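Local coordinates for phage integrase (Pectobacterium atrosepticum, PDB 3JU0), which probably binds DNA during integrative recombination as a phage-type integrase, the chain here being its N-terminal arm-type binding domain, at residues Met26-Leu40 and Leu51-Arg65. Numbering follows the deposited sequence.
Sequences MHLLVHPNGSKYWRL and LALGVYPAVSLADAR
Trp38 buries more surface in the contact than any other residue of Met26-Leu40 or Leu51-Arg65, wedged between the four-stranded antiparallel sheet and helix 61-76. Its indole packs against the first turn of the helix, at Leu61 and Ala64. Ala64 CB sits over one face, a CH-pi contact 3.5 Å from the centre of the five-membered ring. Leu28 CD1 covers the opposite face toward the rim. At the far end of the ring, Trp38 CH2 meets Leu61 CD1 at 3.7 Å, the two side chains crossing at about a right angle. CG lies anti to the carbonyl carbon (chi1 -62°), and the ring edge thereby reaches the loop before the helix.

Further apolar packing continues along this face. Met26 SD touches Leu53 CD1 at 3.6 Å, and Met26 CE turns toward Ala64 CB and Arg65 CG. Lys36 and Tyr56 run side by side in the same direction, Lys36 CD meeting Tyr56 CD2 at 3.8 Å.

Among the polar contacts, Trp38 NE1 donates to Val59 O at 2.8 Å, an acceptor near the ring plane. The NE1 donor, however, stands above the carbonyl plane of Val59. Lys36 NZ bonds to the carbonyls of Val8 and Ala11. Backbone bonds join strands 36-44 and 47-56, with Leu40 and Leu51 bonded both ways. Trp38 O accepts from Leu53 N (2.9 Å) and Arg39 NH1 (2.9 Å), which approach from opposite faces of its plane. The Arg39 guanidinium lies flat between Tyr37 CB and Ala52 CB, on the sheet face away from the helix. Ser60 and Asp63 form a capping box at the helix start.

With both faces packed and NE1 bonded, the buried indole has its rotation fixed. It ties strand 36-44 to the loop and the start of helix 61-76, which follow strand 47-56.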
ATOM      1  N   MET A  26       5.239  -1.004   4.686  1.00 18.33           N
ATOM      2  CA  MET A  26       4.589  -0.543   3.409  1.00 18.88           C
ATOM      3  C   MET A  26       5.571  -0.066   2.377  1.00 19.64           C
ATOM      4  O   MET A  26       6.567   0.602   2.696  1.00 21.69           O
ATOM      5  CB  MET A  26       3.558   0.529   3.675  1.00 18.87           C
ATOM      6  CG  MET A  26       2.686   0.729   2.470  1.00 22.05           C
ATOM      7  SD  MET A  26       1.410   1.963   2.714  1.00 25.99           S
ATOM      8  CE  MET A  26       2.331   3.506   2.580  1.00 23.54           C
ATOM      9  N   HIS A  27       5.304  -0.397   1.132  1.00 19.49           N
ATOM     10  CA  HIS A  27       6.152   0.063   0.030  1.00 18.75           C
ATOM     11  C   HIS A  27       5.277   0.351  -1.166  1.00 18.14           C
ATOM     12  O   HIS A  27       4.145  -0.129  -1.292  1.00 17.97           O
ATOM     13  CB  HIS A  27       7.224  -0.924  -0.355  1.00 20.50           C
ATOM     14  CG  HIS A  27       6.775  -2.281  -0.769  1.00 21.90           C
ATOM     15  ND1 HIS A  27       6.528  -2.658  -2.076  1.00 27.61           N
ATOM     16  CD2 HIS A  27       6.639  -3.394  -0.034  1.00 23.76           C
ATOM     17  CE1 HIS A  27       6.198  -3.945  -2.112  1.00 25.07           C
ATOM     18  NE2 HIS A  27       6.285  -4.415  -0.889  1.00 27.79           N
ATOM     19  N   LEU A  28       5.826   1.163  -2.066  1.00 18.08           N
ATOM     20  CA  LEU A  28       5.286   1.317  -3.424  1.00 17.58           C
ATOM     21  C   LEU A  28       6.075   0.393  -4.354  1.00 18.95           C
ATOM     22  O   LEU A  28       7.282   0.445  -4.408  1.00 20.18           O
ATOM     23  CB  LEU A  28       5.436   2.773  -3.846  1.00 17.39           C
ATOM     24  CG  LEU A  28       4.818   3.166  -5.180  1.00 18.88           C
ATOM     25  CD1 LEU A  28       3.318   3.261  -4.957  1.00 20.89           C
ATOM     26  CD2 LEU A  28       5.419   4.436  -5.674  1.00 23.46           C
ATOM     27  N   LEU A  29       5.373  -0.422  -5.111  1.00 18.80           N
ATOM     28  CA  LEU A  29       5.931  -1.234  -6.162  1.00 19.52           C
ATOM     29  C   LEU A  29       5.769  -0.481  -7.456  1.00 18.51           C
ATOM     30  O   LEU A  29       4.632  -0.174  -7.885  1.00 19.48           O
ATOM     31  CB  LEU A  29       5.241  -2.607  -6.201  1.00 20.63           C
ATOM     32  CG  LEU A  29       5.841  -3.603  -7.196  1.00 24.20           C
ATOM     33  CD1 LEU A  29       7.272  -4.110  -6.693  1.00 25.61           C
ATOM     34  CD2 LEU A  29       4.902  -4.752  -7.337  1.00 29.56           C
ATOM     35  N   VAL A  30       6.899  -0.170  -8.089  1.00 18.79           N
ATOM     36  CA  VAL A  30       6.915   0.562  -9.348  1.00 18.60           C
ATOM     37  C   VAL A  30       7.211  -0.489 -10.424  1.00 20.10           C
ATOM     38  O   VAL A  30       8.306  -1.096 -10.450  1.00 19.67           O
ATOM     39  CB  VAL A  30       7.997   1.642  -9.367  1.00 19.46           C
ATOM     40  CG1 VAL A  30       7.991   2.450 -10.660  1.00 21.09           C
ATOM     41  CG2 VAL A  30       7.808   2.591  -8.200  1.00 19.77           C
ATOM     42  N   HIS A  31       6.198  -0.771 -11.240  1.00 21.89           N
ATOM     43  CA  HIS A  31       6.252  -1.905 -12.150  1.00 23.47           C
ATOM     44  C   HIS A  31       6.681  -1.465 -13.542  1.00 24.06           C
ATOM     45  O   HIS A  31       6.476  -0.320 -13.933  1.00 24.67           O
ATOM     46  CB  HIS A  31       4.857  -2.566 -12.160  1.00 22.74           C
ATOM     47  CG  HIS A  31       4.839  -3.969 -12.708  1.00 26.18           C
ATOM     48  ND1 HIS A  31       4.828  -4.224 -14.053  1.00 31.07           N
ATOM     49  CD2 HIS A  31       4.790  -5.177 -12.094  1.00 30.60           C
ATOM     50  CE1 HIS A  31       4.761  -5.526 -14.260  1.00 30.99           C
ATOM     51  NE2 HIS A  31       4.783  -6.138 -13.087  1.00 32.53           N
ATOM     52  N   PRO A  32       7.370  -2.384 -14.287  1.00 26.50           N
ATOM     53  CA  PRO A  32       7.781  -2.020 -15.600  1.00 29.80           C
ATOM     54  C   PRO A  32       6.589  -1.805 -16.507  1.00 31.02           C
ATOM     55  O   PRO A  32       6.752  -1.107 -17.491  1.00 32.96           O
ATOM     56  CB  PRO A  32       8.585  -3.237 -16.071  1.00 30.21           C
ATOM     57  CG  PRO A  32       8.790  -4.063 -15.020  1.00 31.24           C
ATOM     58  CD  PRO A  32       7.986  -3.635 -13.840  1.00 26.67           C
ATOM     59  N   ASN A  33       5.393  -2.296 -16.129  1.00 31.55           N
ATOM     60  CA  ASN A  33       4.191  -2.022 -16.921  1.00 30.73           C
ATOM     61  C   ASN A  33       3.724  -0.581 -16.817  1.00 31.80           C
ATOM     62  O   ASN A  33       2.771  -0.203 -17.495  1.00 34.43           O
ATOM     63  CB  ASN A  33       3.044  -3.026 -16.592  1.00 31.90           C
ATOM     64  CG  ASN A  33       2.483  -2.934 -15.190  1.00 28.04           C
ATOM     65  OD1 ASN A  33       2.764  -2.014 -14.468  1.00 28.38           O
ATOM     66  ND2 ASN A  33       1.636  -3.915 -14.809  1.00 29.37           N
ATOM     67  N   GLY A  34       4.363   0.222 -15.929  1.00 29.04           N
ATOM     68  CA  GLY A  34       4.046   1.579 -15.700  1.00 26.52           C
ATOM     69  C   GLY A  34       3.120   1.848 -14.487  1.00 24.77           C
ATOM     70  O   GLY A  34       2.994   2.961 -13.988  1.00 26.77           O
ATOM     71  N   SER A  35       2.596   0.790 -13.966  1.00 22.79           N
ATOM     72  CA  SER A  35       1.695   0.930 -12.844  1.00 19.75           C
ATOM     73  C   SER A  35       2.442   0.981 -11.516  1.00 19.69           C
ATOM     74  O   SER A  35       3.596   0.532 -11.433  1.00 21.15           O
ATOM     75  CB  SER A  35       0.728  -0.234 -12.829  1.00 20.17           C
ATOM     76  OG  SER A  35      -0.196  -0.139 -13.916  1.00 22.07           O
ATOM     77  N   LYS A  36       1.792   1.589 -10.506  1.00 17.81           N
ATOM     78  CA  LYS A  36       2.381   1.843  -9.164  1.00 17.50           C
ATOM     79  C   LYS A  36       1.417   1.287  -8.093  1.00 17.79           C
ATOM     80  O   LYS A  36       0.277   1.725  -8.057  1.00 19.99           O
ATOM     81  CB  LYS A  36       2.632   3.337  -9.012  1.00 17.93           C
ATOM     82  CG  LYS A  36       3.790   3.902  -9.813  1.00 20.04           C
ATOM     83  CD  LYS A  36       3.906   5.368  -9.729  1.00 20.73           C
ATOM     84  CE  LYS A  36       5.187   5.849 -10.391  1.00 23.05           C
ATOM     85  NZ  LYS A  36       5.236   7.366 -10.526  1.00 23.18           N
ATOM     86  N   TYR A  37       1.891   0.261  -7.369  1.00 17.36           N
ATOM     87  CA  TYR A  37       1.086  -0.528  -6.481  1.00 18.56           C
ATOM     88  C   TYR A  37       1.477  -0.294  -5.043  1.00 18.44           C
ATOM     89  O   TYR A  37       2.636  -0.408  -4.718  1.00 19.71           O
ATOM     90  CB  TYR A  37       1.213  -2.061  -6.756  1.00 18.24           C
ATOM     91  CG  TYR A  37       0.923  -2.491  -8.154  1.00 18.61           C
ATOM     92  CD1 TYR A  37       1.880  -2.410  -9.141  1.00 18.71           C
ATOM     93  CD2 TYR A  37      -0.273  -3.069  -8.482  1.00 18.16           C
ATOM     94  CE1 TYR A  37       1.644  -2.819 -10.431  1.00 19.10           C
ATOM     95  CE2 TYR A  37      -0.537  -3.466  -9.789  1.00 17.60           C
ATOM     96  CZ  TYR A  37       0.385  -3.310 -10.793  1.00 18.44           C
ATOM     97  OH  TYR A  37       0.133  -3.784 -12.088  1.00 20.74           O
ATOM     98  N   TRP A  38       0.512  -0.025  -4.169  1.00 15.61           N
ATOM     99  CA  TRP A  38       0.800   0.029  -2.722  1.00 16.30           C
ATOM    100  C   TRP A  38       0.667  -1.370  -2.144  1.00 15.45           C
ATOM    101  O   TRP A  38      -0.321  -2.072  -2.378  1.00 16.60           O
ATOM    102  CB  TRP A  38      -0.170   0.916  -2.001  1.00 16.27           C
ATOM    103  CG  TRP A  38      -0.141   2.355  -2.423  1.00 16.28           C
ATOM    104  CD1 TRP A  38      -1.076   3.006  -3.156  1.00 17.82           C
ATOM    105  CD2 TRP A  38       0.903   3.278  -2.170  1.00 16.74           C
ATOM    106  NE1 TRP A  38      -0.703   4.316  -3.321  1.00 18.67           N
ATOM    107  CE2 TRP A  38       0.509   4.516  -2.710  1.00 18.33           C
ATOM    108  CE3 TRP A  38       2.134   3.188  -1.505  1.00 18.12           C
ATOM    109  CZ2 TRP A  38       1.349   5.664  -2.668  1.00 19.58           C
ATOM    110  CZ3 TRP A  38       2.935   4.358  -1.436  1.00 20.80           C
ATOM    111  CH2 TRP A  38       2.513   5.556  -1.990  1.00 20.98           C
ATOM    112  N   ARG A  39       1.667  -1.736  -1.366  1.00 16.07           N
ATOM    113  CA  ARG A  39       1.733  -3.075  -0.749  1.00 18.07           C
ATOM    114  C   ARG A  39       2.156  -2.999   0.691  1.00 17.76           C
ATOM    115  O   ARG A  39       3.015  -2.190   1.044  1.00 18.58           O
ATOM    116  CB  ARG A  39       2.738  -3.967  -1.474  1.00 21.54           C
ATOM    117  CG  ARG A  39       2.334  -4.397  -2.853  1.00 30.76           C
ATOM    118  CD  ARG A  39       1.333  -3.657  -3.466  1.00 41.05           C
ATOM    119  NE  ARG A  39       0.641  -4.581  -4.363  1.00 44.87           N
ATOM    120  CZ  ARG A  39      -0.547  -4.396  -4.928  1.00 41.18           C
ATOM    121  NH1 ARG A  39      -1.414  -3.280  -4.732  1.00 27.73           N
ATOM    122  NH2 ARG A  39      -0.856  -5.378  -5.700  1.00 39.84           N
ATOM    123  N   LEU A  40       1.619  -3.917   1.480  1.00 17.06           N
ATOM    124  CA  LEU A  40       2.026  -4.042   2.887  1.00 15.59           C
ATOM    125  C   LEU A  40       2.557  -5.459   3.143  1.00 16.63           C
ATOM    126  O   LEU A  40       1.857  -6.482   2.922  1.00 19.07           O
ATOM    127  CB  LEU A  40       0.844  -3.779   3.838  1.00 16.57           C
ATOM    128  CG  LEU A  40       1.130  -3.995   5.322  1.00 18.22           C
ATOM    129  CD1 LEU A  40       2.133  -2.942   5.787  1.00 21.85           C
ATOM    130  CD2 LEU A  40      -0.110  -3.944   6.138  1.00 22.05           C
ATOM    131  N   LEU A  51       0.067  -7.813   1.196  1.00 20.56           N
ATOM    132  CA  LEU A  51      -1.303  -7.255   1.056  1.00 21.68           C
ATOM    133  C   LEU A  51      -1.294  -6.135   0.018  1.00 19.98           C
ATOM    134  O   LEU A  51      -0.548  -5.156   0.149  1.00 20.48           O
ATOM    135  CB  LEU A  51      -1.733  -6.633   2.401  1.00 21.96           C
ATOM    136  CG  LEU A  51      -3.161  -6.271   2.610  1.00 25.88           C
ATOM    137  CD1 LEU A  51      -3.999  -7.576   2.585  1.00 29.67           C
ATOM    138  CD2 LEU A  51      -3.406  -5.565   3.932  1.00 26.70           C
ATOM    139  N   ALA A  52      -2.190  -6.220  -0.948  1.00 19.25           N
ATOM    140  CA  ALA A  52      -2.431  -5.104  -1.831  1.00 18.40           C
ATOM    141  C   ALA A  52      -3.300  -4.025  -1.169  1.00 18.12           C
ATOM    142  O   ALA A  52      -4.397  -4.315  -0.649  1.00 21.74           O
ATOM    143  CB  ALA A  52      -3.169  -5.624  -3.059  1.00 19.77           C
ATOM    144  N   LEU A  53      -2.810  -2.799  -1.134  1.00 16.42           N
ATOM    145  CA  LEU A  53      -3.518  -1.683  -0.565  1.00 16.76           C
ATOM    146  C   LEU A  53      -4.136  -0.772  -1.613  1.00 18.97           C
ATOM    147  O   LEU A  53      -4.893   0.114  -1.272  1.00 23.35           O
ATOM    148  CB  LEU A  53      -2.648  -0.849   0.356  1.00 17.50           C
ATOM    149  CG  LEU A  53      -2.034  -1.541   1.554  1.00 18.33           C
ATOM    150  CD1 LEU A  53      -1.073  -0.576   2.260  1.00 20.15           C
ATOM    151  CD2 LEU A  53      -3.091  -2.000   2.464  1.00 21.64           C
ATOM    152  N   GLY A  54      -3.855  -0.959  -2.865  1.00 18.05           N
ATOM    153  CA  GLY A  54      -4.406  -0.091  -3.884  1.00 18.83           C
ATOM    154  C   GLY A  54      -3.377   0.353  -4.906  1.00 18.97           C
ATOM    155  O   GLY A  54      -2.223  -0.059  -4.861  1.00 18.63           O
ATOM    156  N   VAL A  55      -3.856   1.194  -5.812  1.00 16.45           N
ATOM    157  CA  VAL A  55      -3.100   1.632  -6.993  1.00 16.89           C
ATOM    158  C   VAL A  55      -2.957   3.142  -6.961  1.00 17.22           C
ATOM    159  O   VAL A  55      -3.948   3.823  -6.899  1.00 18.47           O
ATOM    160  CB  VAL A  55      -3.814   1.153  -8.293  1.00 18.48           C
ATOM    161  CG1 VAL A  55      -3.179   1.738  -9.510  1.00 20.31           C
ATOM    162  CG2 VAL A  55      -3.779  -0.373  -8.326  1.00 21.21           C
ATOM    163  N   TYR A  56      -1.742   3.657  -7.133  1.00 17.82           N
ATOM    164  CA  TYR A  56      -1.541   5.092  -7.298  1.00 18.51           C
ATOM    165  C   TYR A  56      -1.807   5.467  -8.780  1.00 19.05           C
ATOM    166  O   TYR A  56      -1.369   4.755  -9.668  1.00 21.97           O
ATOM    167  CB  TYR A  56      -0.073   5.407  -6.942  1.00 18.38           C
ATOM    168  CG  TYR A  56       0.326   6.849  -7.111  1.00 18.63           C
ATOM    169  CD1 TYR A  56       0.112   7.792  -6.138  1.00 20.31           C
ATOM    170  CD2 TYR A  56       0.891   7.277  -8.301  1.00 19.93           C
ATOM    171  CE1 TYR A  56       0.438   9.136  -6.333  1.00 21.11           C
ATOM    172  CE2 TYR A  56       1.263   8.579  -8.457  1.00 19.61           C
ATOM    173  CZ  TYR A  56       1.033   9.493  -7.498  1.00 20.21           C
ATOM    174  OH  TYR A  56       1.435  10.794  -7.697  1.00 23.84           O
ATOM    175  N   PRO A  57      -2.460   6.579  -9.041  1.00 20.91           N
ATOM    176  CA  PRO A  57      -2.856   7.684  -8.199  1.00 20.64           C
ATOM    177  C   PRO A  57      -4.292   7.583  -7.664  1.00 21.23           C
ATOM    178  O   PRO A  57      -4.719   8.475  -7.013  1.00 24.17           O
ATOM    179  CB  PRO A  57      -2.726   8.892  -9.169  1.00 22.60           C
ATOM    180  CG  PRO A  57      -3.098   8.265 -10.430  1.00 22.08           C
ATOM    181  CD  PRO A  57      -2.513   6.928 -10.473  1.00 23.37           C
ATOM    182  N   ALA A  58      -4.996   6.470  -7.910  1.00 19.72           N
ATOM    183  CA  ALA A  58      -6.344   6.257  -7.322  1.00 20.09           C
ATOM    184  C   ALA A  58      -6.273   6.359  -5.805  1.00 20.74           C
ATOM    185  O   ALA A  58      -7.165   6.945  -5.145  1.00 23.98           O
ATOM    186  CB  ALA A  58      -6.898   4.965  -7.797  1.00 21.06           C
ATOM    187  N   VAL A  59      -5.182   5.836  -5.268  1.00 18.56           N
ATOM    188  CA  VAL A  59      -4.870   5.840  -3.850  1.00 18.31           C
ATOM    189  C   VAL A  59      -3.579   6.667  -3.676  1.00 18.47           C
ATOM    190  O   VAL A  59      -2.522   6.325  -4.166  1.00 19.49           O
ATOM    191  CB  VAL A  59      -4.678   4.377  -3.390  1.00 18.68           C
ATOM    192  CG1 VAL A  59      -4.255   4.329  -1.921  1.00 20.44           C
ATOM    193  CG2 VAL A  59      -5.956   3.536  -3.660  1.00 20.70           C
ATOM    194  N   SER A  60      -3.681   7.742  -2.939  1.00 18.71           N
ATOM    195  CA  SER A  60      -2.534   8.605  -2.668  1.00 18.72           C
ATOM    196  C   SER A  60      -1.629   8.038  -1.584  1.00 17.43           C
ATOM    197  O   SER A  60      -1.979   7.058  -0.942  1.00 17.97           O
ATOM    198  CB  SER A  60      -2.952   9.957  -2.173  1.00 22.59           C
ATOM    199  OG  SER A  60      -3.567   9.940  -0.902  1.00 21.97           O
ATOM    200  N   LEU A  61      -0.493   8.634  -1.379  1.00 19.02           N
ATOM    201  CA  LEU A  61       0.373   8.232  -0.289  1.00 19.31           C
ATOM    202  C   LEU A  61      -0.318   8.342   1.079  1.00 19.92           C
ATOM    203  O   LEU A  61      -0.273   7.402   1.880  1.00 20.12           O
ATOM    204  CB  LEU A  61       1.644   9.124  -0.330  1.00 20.15           C
ATOM    205  CG  LEU A  61       2.616   8.961   0.851  1.00 21.34           C
ATOM    206  CD1 LEU A  61       3.150   7.553   1.053  1.00 20.95           C
ATOM    207  CD2 LEU A  61       3.815   9.913   0.733  1.00 23.63           C
ATOM    208  N   ALA A  62      -1.018   9.435   1.300  1.00 21.48           N
ATOM    209  CA  ALA A  62      -1.811   9.569   2.526  1.00 20.98           C
ATOM    210  C   ALA A  62      -2.870   8.489   2.656  1.00 21.13           C
ATOM    211  O   ALA A  62      -3.095   7.917   3.756  1.00 21.63           O
ATOM    212  CB  ALA A  62      -2.410  10.929   2.631  1.00 24.24           C
ATOM    213  N   ASP A  63      -3.589   8.221   1.571  1.00 20.01           N
ATOM    214  CA  ASP A  63      -4.568   7.173   1.560  1.00 20.37           C
ATOM    215  C   ASP A  63      -3.940   5.780   1.867  1.00 17.62           C
ATOM    216  O   ASP A  63      -4.477   4.974   2.627  1.00 18.23           O
ATOM    217  CB  ASP A  63      -5.238   7.060   0.206  1.00 21.23           C
ATOM    218  CG  ASP A  63      -6.074   8.242  -0.227  1.00 26.60           C
ATOM    219  OD1 ASP A  63      -6.764   8.859   0.622  1.00 28.45           O
ATOM    220  OD2 ASP A  63      -6.117   8.442  -1.517  1.00 25.93           O
ATOM    221  N   ALA A  64      -2.779   5.519   1.306  1.00 17.38           N
ATOM    222  CA  ALA A  64      -2.086   4.279   1.497  1.00 16.40           C
ATOM    223  C   ALA A  64      -1.662   4.097   2.964  1.00 16.61           C
ATOM    224  O   ALA A  64      -1.828   3.032   3.519  1.00 16.54           O
ATOM    225  CB  ALA A  64      -0.894   4.168   0.598  1.00 17.07           C
ATOM    226  N   ARG A  65      -1.173   5.159   3.576  1.00 17.08           N
ATOM    227  CA  ARG A  65      -0.823   5.139   5.017  1.00 17.81           C
ATOM    228  C   ARG A  65      -2.072   4.887   5.843  1.00 16.80           C
ATOM    229  O   ARG A  65      -1.988   4.142   6.840  1.00 18.27           O
ATOM    230  CB  ARG A  65      -0.068   6.403   5.430  1.00 18.23           C
ATOM    231  CG  ARG A  65       1.272   6.546   4.818  1.00 19.78           C
ATOM    232  CD  ARG A  65       1.928   7.851   5.112  1.00 21.77           C
ATOM    233  NE  ARG A  65       3.295   7.880   4.660  1.00 22.58           N
ATOM    234  CZ  ARG A  65       3.970   8.988   4.403  1.00 25.37           C
ATOM    235  NH1 ARG A  65       3.389  10.161   4.507  1.00 28.96           N
ATOM    236  NH2 ARG A  65       5.203   8.884   4.002  1.00 27.29           N
TER
HETATM  237  O   HOH W   1      -0.533   3.123 -11.524  1.00 20.45           O